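Local coordinates for putative uncharacterized protein (Helicobacter pylori, PDB 3TDG), which probably acts as a periplasmic thiol-disulfide oxidoreductase of the DsbG family, reducing disulfides through a thioredoxin-fold domain, at residues 33-36 against 37-41; 167-170 against 171-175; 209-212 against 213-217. All coordinates share one frame; numbering follows the deposited sequence.

In the fold
All three contacts lie within single helices, where i to i+4 bonds tie successive turns and apolar side chains pack the helix against its neighbours. Contact 1, on helix 33-43 of the N-terminal domain, is on the opposite side of the chain's centre from the other two: its centre is about 48 Å from that of contact 2 and about 55 Å from that of contact 3. Contacts 2 and 3, about 14 Å apart between centres, belong to two helices that pack directly, joined by a salt bridge between Arg170 NE and Glu212 OE1 of 3.0 Å. Helix 169-175 closely follows helix 160-167, at whose start Cys159 and Cys162 form a CxxC pattern consistent with the redox site of thioredoxin-fold proteins.

Contact 1. Residues 33-36 against 37-41; sequences DNLV and SVIEK
Leu35 and Ile39 meet one helical turn apart, their side chains running side by side in the same direction, with the methyl CD1 of Leu35 3.8 Å from CD1 of Ile39. In Ile39 the CG1 branch stands beside the backbone N (chi1 -75°), which turns it back toward the preceding turn and also lays it along the carbonyl oxygen of Leu35. The backbone of the same pair is joined by Ile39 N to Leu35 O, 3.0 Å, and Glu40 N donates to Val36 O at the same length. One residue earlier Val38 N reaches Asn34 O at 2.8 Å. Val38 CG2, placed beside its own backbone N, packs closely on that oxygen without bonding, CG2 to Asn34 O 3.0 Å. The amide of Asn34 passes obliquely by this methyl, ND2 to CG2 4.1 Å. The amide nitrogen itself is held from outside the helix, giving hydrogen bonds to Asn84 OD1 and Asp82 O, which should fix the orientation of the group. This regular alpha-helical ladder presents an apolar flank to the antiparallel sheet of the N-terminal domain: Leu35, Val38 and Ile39 rest on Ile86 of strand 85-88, Leu35 and Val36 on Ile49 of strand 48-54, while Phe94 and Ser95 of the second subunit pack against Ile39 and Val38.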
loop_
_atom_site.group_PDB
_atom_site.type_symbol
_atom_site.label_atom_id
_atom_site.label_comp_id
_atom_site.label_asym_id
_atom_site.label_seq_id
_atom_site.Cartn_x
_atom_site.Cartn_y
_atom_site.Cartn_z
ATOM N N ASP A 33 33.295 7.025 -12.895
ATOM C CA ASP A 33 33.169 5.723 -13.457
ATOM C C ASP A 33 33.115 4.675 -12.390
ATOM O O ASP A 33 32.499 3.655 -12.574
ATOM C CB ASP A 33 34.321 5.445 -14.396
ATOM C CG ASP A 33 34.323 6.367 -15.571
ATOM O OD1 ASP A 33 33.290 6.440 -16.253
ATOM O OD2 ASP A 33 35.356 7.030 -15.811
ATOM N N ASN A 34 33.765 4.908 -11.275
ATOM C CA ASN A 34 33.781 3.870 -10.285
ATOM C C ASN A 34 32.425 3.561 -9.679
ATOM O O ASN A 34 32.085 2.420 -9.492
ATOM C CB ASN A 34 34.785 4.139 -9.203
ATOM C CG ASN A 34 35.114 2.912 -8.445
ATOM O OD1 ASN A 34 35.423 1.891 -9.017
ATOM N ND2 ASN A 34 35.028 2.987 -7.148
ATOM N N LEU A 35 31.660 4.586 -9.368
ATOM C CA LEU A 35 30.361 4.362 -8.790
ATOM C C LEU A 35 29.461 3.655 -9.773
ATOM O O LEU A 35 28.803 2.726 -9.426
ATOM C CB LEU A 35 29.743 5.652 -8.259
ATOM C CG LEU A 35 28.776 6.478 -9.077
ATOM C CD1 LEU A 35 27.437 5.905 -9.056
ATOM C CD2 LEU A 35 28.726 7.840 -8.525
ATOM N N VAL A 36 29.478 4.101 -11.006
ATOM C CA VAL A 36 28.702 3.490 -12.061
ATOM C C VAL A 36 29.054 2.031 -12.189
ATOM O O VAL A 36 28.223 1.204 -12.370
ATOM C CB VAL A 36 28.935 4.176 -13.408
ATOM C CG1 VAL A 36 28.268 3.433 -14.480
ATOM C CG2 VAL A 36 28.404 5.550 -13.389
ATOM N N SER A 37 30.318 1.728 -12.077
ATOM C CA SER A 37 30.758 0.385 -12.265
ATOM C C SER A 37 30.449 -0.483 -11.059
ATOM O O SER A 37 30.106 -1.622 -11.194
ATOM C CB SER A 37 32.229 0.393 -12.633
ATOM O OG SER A 37 32.934 -0.570 -11.931
ATOM N N VAL A 38 30.525 0.091 -9.881
ATOM C CA VAL A 38 30.169 -0.639 -8.703
ATOM C C VAL A 38 28.695 -1.020 -8.740
ATOM O O VAL A 38 28.337 -2.108 -8.401
ATOM C CB VAL A 38 30.499 0.131 -7.448
ATOM C CG1 VAL A 38 30.007 -0.581 -6.279
ATOM C CG2 VAL A 38 31.956 0.341 -7.337
ATOM N N ILE A 39 27.854 -0.122 -9.188
ATOM C CA ILE A 39 26.457 -0.418 -9.261
ATOM C C ILE A 39 26.176 -1.421 -10.353
ATOM O O ILE A 39 25.440 -2.340 -10.156
ATOM C CB ILE A 39 25.620 0.830 -9.460
ATOM C CG1 ILE A 39 25.536 1.601 -8.164
ATOM C CG2 ILE A 39 24.235 0.480 -9.853
ATOM C CD1 ILE A 39 25.159 3.009 -8.337
ATOM N N GLU A 40 26.778 -1.235 -11.508
ATOM C CA GLU A 40 26.561 -2.148 -12.597
ATOM C C GLU A 40 26.832 -3.604 -12.256
ATOM O O GLU A 40 26.052 -4.431 -12.574
ATOM C CB GLU A 40 27.345 -1.740 -13.814
ATOM C CG GLU A 40 26.744 -2.297 -15.035
ATOM C CD GLU A 40 27.451 -1.925 -16.286
ATOM O OE1 GLU A 40 28.612 -1.542 -16.239
ATOM O OE2 GLU A 40 26.827 -2.029 -17.321
ATOM N N LYS A 41 27.934 -3.886 -11.593
ATOM C CA LYS A 41 28.324 -5.270 -11.284
ATOM C C LYS A 41 27.302 -5.993 -10.418
ATOM O O LYS A 41 27.081 -7.195 -10.592
ATOM C CB LYS A 41 29.653 -5.338 -10.525
ATOM C CG LYS A 41 30.799 -4.615 -11.150
ATOM C CD LYS A 41 31.961 -4.517 -10.123
ATOM C CE LYS A 41 33.124 -5.431 -10.497
ATOM N NZ LYS A 41 33.651 -5.069 -11.863
#

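Contact 2. Residues 167-170 against 171-175; sequences TKLR and DHLKE
Lys168 and His172 are joined by the opening backbone bond of a short helix, His172 N to Lys168 O at 2.9 Å, with the N-H pointing almost straight at the oxygen (163°). One residue on, Leu173 N approaches Leu169 O at 3.1 Å, but the angle falls to 134° and the bond is weak. Over this turn the imidazole of His172 folds back toward the helix start: CG sits beside its own backbone N (chi1 -77°), which brings CD2 to 3.1 Å from Lys168 O and to 3.8 Å from Lys168 CB. Leu169 CA comes up against the rim of the imidazole, roughly level with it. Next to CD2, NE2 makes a weak hydrogen bond with Glu165 OE2, which may help to set the ring's rotation. The thioredoxin-fold domain places this helix, 169-175, over its mixed sheet, and Leu169 and Leu173 both settle on Val178 of strand 177-182 and Leu139 of strand 137-139. Between themselves the two leucines touch loosely, Leu169 CG to Leu173 CD1 being 4.5 Å; Leu173 CG lies closer, 3.3 Å from Leu169 O. Arg170 reaches out in a straight chain to helix 211-222, where NE forms a salt bridge with Glu212 OE1 and NH1 another with Glu219 OE2. On the exposed side Lys174 NZ makes a long salt bridge of 3.8 Å with Asp171 OD1.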
loop_
_atom_site.group_PDB
_atom_site.type_symbol
_atom_site.label_atom_id
_atom_site.label_comp_id
_atom_site.label_asym_id
_atom_site.label_seq_id
_atom_site.Cartn_x
_atom_site.Cartn_y
_atom_site.Cartn_z
ATOM N N THR A 167 -14.432 19.079 -33.400
ATOM C CA THR A 167 -14.330 20.132 -34.434
ATOM C C THR A 167 -12.881 20.537 -34.719
ATOM O O THR A 167 -12.576 21.073 -35.786
ATOM C CB THR A 167 -15.180 21.401 -34.096
ATOM O OG1 THR A 167 -14.630 22.063 -32.947
ATOM C CG2 THR A 167 -16.631 21.038 -33.811
ATOM N N LYS A 168 -11.989 20.265 -33.773
ATOM C CA LYS A 168 -10.574 20.619 -33.896
ATOM C C LYS A 168 -9.731 19.525 -34.540
ATOM O O LYS A 168 -8.512 19.696 -34.709
ATOM C CB LYS A 168 -9.996 20.951 -32.518
ATOM C CG LYS A 168 -10.855 21.924 -31.720
ATOM C CD LYS A 168 -10.197 22.344 -30.433
ATOM C CE LYS A 168 -11.092 23.340 -29.691
ATOM N NZ LYS A 168 -10.477 23.795 -28.414
ATOM N N LEU A 169 -10.365 18.407 -34.898
ATOM C CA LEU A 169 -9.631 17.231 -35.380
ATOM C C LEU A 169 -8.802 17.490 -36.647
ATOM O O LEU A 169 -7.632 17.134 -36.682
ATOM C CB LEU A 169 -10.564 16.018 -35.561
ATOM C CG LEU A 169 -9.936 14.690 -35.988
ATOM C CD1 LEU A 169 -8.875 14.223 -34.991
ATOM C CD2 LEU A 169 -11.035 13.633 -36.184
ATOM N N ARG A 170 -9.408 18.107 -37.666
ATOM C CA ARG A 170 -8.687 18.466 -38.909
ATOM C C ARG A 170 -7.490 19.396 -38.673
ATOM O O ARG A 170 -6.494 19.309 -39.400
ATOM C CB ARG A 170 -9.627 19.072 -39.960
ATOM C CG ARG A 170 -10.479 18.049 -40.680
ATOM C CD ARG A 170 -11.439 18.708 -41.649
ATOM N NE ARG A 170 -12.472 17.784 -42.125
ATOM C CZ ARG A 170 -13.661 17.615 -41.549
ATOM N NH1 ARG A 170 -13.992 18.298 -40.454
ATOM N NH2 ARG A 170 -14.532 16.758 -42.065
ATOM N N ASP A 171 -7.581 20.269 -37.660
ATOM C CA ASP A 171 -6.437 21.126 -37.281
ATOM C C ASP A 171 -5.349 20.347 -36.579
ATOM O O ASP A 171 -4.166 20.567 -36.849
ATOM C CB ASP A 171 -6.864 22.309 -36.408
ATOM C CG ASP A 171 -7.624 23.358 -37.179
ATOM O OD1 ASP A 171 -7.764 23.240 -38.416
ATOM O OD2 ASP A 171 -8.104 24.308 -36.541
ATOM N N HIS A 172 -5.743 19.438 -35.679
ATOM C CA HIS A 172 -4.789 18.536 -35.012
ATOM C C HIS A 172 -3.991 17.712 -36.018
ATOM O O HIS A 172 -2.841 17.351 -35.753
ATOM C CB HIS A 172 -5.501 17.562 -34.069
ATOM C CG HIS A 172 -5.933 18.159 -32.767
ATOM N ND1 HIS A 172 -5.042 18.550 -31.790
ATOM C CD2 HIS A 172 -7.168 18.382 -32.258
ATOM C CE1 HIS A 172 -5.708 19.010 -30.747
ATOM N NE2 HIS A 172 -7.001 18.921 -31.006
ATOM N N LEU A 173 -4.618 17.396 -37.153
ATOM C CA LEU A 173 -4.009 16.524 -38.161
ATOM C C LEU A 173 -2.833 17.208 -38.842
ATOM O O LEU A 173 -1.800 16.585 -39.057
ATOM C CB LEU A 173 -5.040 16.008 -39.169
ATOM C CG LEU A 173 -5.975 14.954 -38.551
ATOM C CD1 LEU A 173 -7.127 14.538 -39.481
ATOM C CD2 LEU A 173 -5.206 13.730 -38.044
ATOM N N LYS A 174 -2.982 18.496 -39.132
ATOM C CA LYS A 174 -1.863 19.316 -39.606
ATOM C C LYS A 174 -0.592 19.105 -38.779
ATOM O O LYS A 174 0.499 19.095 -39.336
ATOM C CB LYS A 174 -2.257 20.797 -39.666
ATOM C CG LYS A 174 -3.202 21.103 -40.817
ATOM C CD LYS A 174 -4.059 22.340 -40.573
ATOM C CE LYS A 174 -4.911 22.635 -41.805
ATOM N NZ LYS A 174 -5.839 23.787 -41.605
ATOM N N GLU A 175 -0.738 18.875 -37.472
ATOM C CA GLU A 175 0.419 18.750 -36.572
ATOM C C GLU A 175 0.733 17.349 -36.035
ATOM O O GLU A 175 1.861 17.096 -35.595
ATOM C CB GLU A 175 0.276 19.706 -35.380
ATOM C CG GLU A 175 -0.207 21.110 -35.725
ATOM C CD GLU A 175 0.818 21.963 -36.472
ATOM O OE1 GLU A 175 0.419 23.052 -36.942
ATOM O OE2 GLU A 175 2.007 21.571 -36.590
#

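Contact 3. Residues 209-212 against 213-217. With FMT (formic acid), chain C.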
loop_
_atom_site.group_PDB
_atom_site.type_symbol
_atom_site.label_atom_id
_atom_site.label_comp_id
_atom_site.label_asym_id
_atom_site.label_seq_id
_atom_site.Cartn_x
_atom_site.Cartn_y
_atom_site.Cartn_z
ATOM N N ALA A 209 -11.647 3.074 -46.937
ATOM C CA ALA A 209 -12.126 4.464 -46.779
ATOM C C ALA A 209 -10.997 5.488 -46.515
ATOM O O ALA A 209 -9.967 5.155 -45.935
ATOM C CB ALA A 209 -13.173 4.539 -45.675
ATOM N N SER A 210 -11.208 6.731 -46.939
ATOM C CA SER A 210 -10.227 7.801 -46.717
ATOM C C SER A 210 -10.312 8.374 -45.288
ATOM O O SER A 210 -11.235 8.054 -44.532
ATOM C CB SER A 210 -10.414 8.915 -47.752
ATOM O OG SER A 210 -11.660 9.569 -47.576
ATOM N N VAL A 211 -9.344 9.210 -44.928
ATOM C CA VAL A 211 -9.373 9.951 -43.667
ATOM C C VAL A 211 -10.676 10.752 -43.518
ATOM O O VAL A 211 -11.369 10.644 -42.496
ATOM C CB VAL A 211 -8.124 10.859 -43.524
ATOM C CG1 VAL A 211 -8.311 11.894 -42.400
ATOM C CG2 VAL A 211 -6.880 10.010 -43.268
ATOM N N GLU A 212 -11.016 11.513 -44.560
ATOM C CA GLU A 212 -12.241 12.316 -44.622
ATOM C C GLU A 212 -13.511 11.504 -44.379
ATOM O O GLU A 212 -14.408 11.962 -43.670
ATOM C CB GLU A 212 -12.353 13.061 -45.974
ATOM C CG GLU A 212 -11.631 14.422 -46.035
ATOM C CD GLU A 212 -12.115 15.418 -44.968
ATOM O OE1 GLU A 212 -11.258 16.080 -44.337
ATOM O OE2 GLU A 212 -13.344 15.524 -44.752
ATOM N N ASP A 213 -13.579 10.311 -44.976
ATOM C CA ASP A 213 -14.699 9.398 -44.786
ATOM C C ASP A 213 -14.832 9.005 -43.320
ATOM O O ASP A 213 -15.940 8.909 -42.800
ATOM C CB ASP A 213 -14.507 8.117 -45.608
ATOM C CG ASP A 213 -14.590 8.344 -47.115
ATOM O OD1 ASP A 213 -14.021 7.508 -47.845
ATOM O OD2 ASP A 213 -15.228 9.318 -47.577
ATOM N N LYS A 214 -13.698 8.753 -42.670
ATOM C CA LYS A 214 -13.707 8.327 -41.272
ATOM C C LYS A 214 -14.160 9.463 -40.373
ATOM O O LYS A 214 -14.992 9.253 -39.499
ATOM C CB LYS A 214 -12.354 7.761 -40.844
ATOM C CG LYS A 214 -12.055 6.439 -41.520
ATOM C CD LYS A 214 -10.617 5.999 -41.339
ATOM C CE LYS A 214 -10.398 4.682 -42.082
ATOM N NZ LYS A 214 -8.988 4.271 -41.991
ATOM N N ILE A 215 -13.655 10.668 -40.629
ATOM C CA ILE A 215 -14.100 11.858 -39.884
ATOM C C ILE A 215 -15.591 12.092 -40.055
ATOM O O ILE A 215 -16.280 12.343 -39.069
ATOM C CB ILE A 215 -13.273 13.112 -40.249
ATOM C CG1 ILE A 215 -11.806 12.856 -39.919
ATOM C CG2 ILE A 215 -13.780 14.359 -39.495
ATOM C CD1 ILE A 215 -10.890 13.943 -40.383
ATOM N N SER A 216 -16.101 11.953 -41.282
ATOM C CA SER A 216 -17.540 12.085 -41.524
ATOM C C SER A 216 -18.354 11.075 -40.740
ATOM O O SER A 216 -19.424 11.404 -40.248
ATOM C CB SER A 216 -17.891 11.971 -43.014
ATOM O OG SER A 216 -17.335 13.058 -43.711
ATOM N N ILE A 217 -17.854 9.844 -40.635
ATOM C CA ILE A 217 -18.515 8.845 -39.805
ATOM C C ILE A 217 -18.593 9.350 -38.365
ATOM O O ILE A 217 -19.641 9.277 -37.743
ATOM C CB ILE A 217 -17.791 7.460 -39.882
ATOM C CG1 ILE A 217 -18.100 6.794 -41.228
ATOM C CG2 ILE A 217 -18.188 6.561 -38.713
ATOM C CD1 ILE A 217 -17.074 5.740 -41.644
HETATM C C FMT C . -8.098 3.735 -38.767
HETATM O O1 FMT C . -8.761 3.133 -39.629
HETATM O O2 FMT C . -7.988 3.377 -37.589
#
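Asp213 turns its carboxylate back to the start of the helix, and Ser210 covers one face of it: the hydroxyl OG stands almost squarely over the group, 3.2 Å from CG. On the same side Ser210 N donates to OD1 at 3.1 Å, well off the plane, by 39°. Ala209 CB lies at the OD1 edge, 3.8 Å from OD1, near the plane and slightly to the side away from Ser210; Arg207 NH1 is a long, weak ionic partner of OD1. In return Ser210 OG accepts a weak bond from Asp213 N at 3.3 Å; the hydroxyl is put there by a chi1 of 66°, between its own backbone N and carbonyl carbon. These reciprocal bonds make a capping box, with Ser210 as N-cap of helix 211-222, and each satisfies an N-H at the helix start. Lys214 N continues the ladder to Ser210 O, while its extended side chain runs past that carbonyl to a formate, probably from the crystallisation liquor, with NZ to O1 2.6 Å; Glu138 N and Arg205 also bind it. Glu212 O is gripped twice by Ser216, by N at 2.9 Å and by OG at 3.1 Å, one on each side of the peptide group. The side chains of Val211 and Ile215 run side by side, CG1 to CD1 3.9 Å, and pack on Leu173 of helix 169-175.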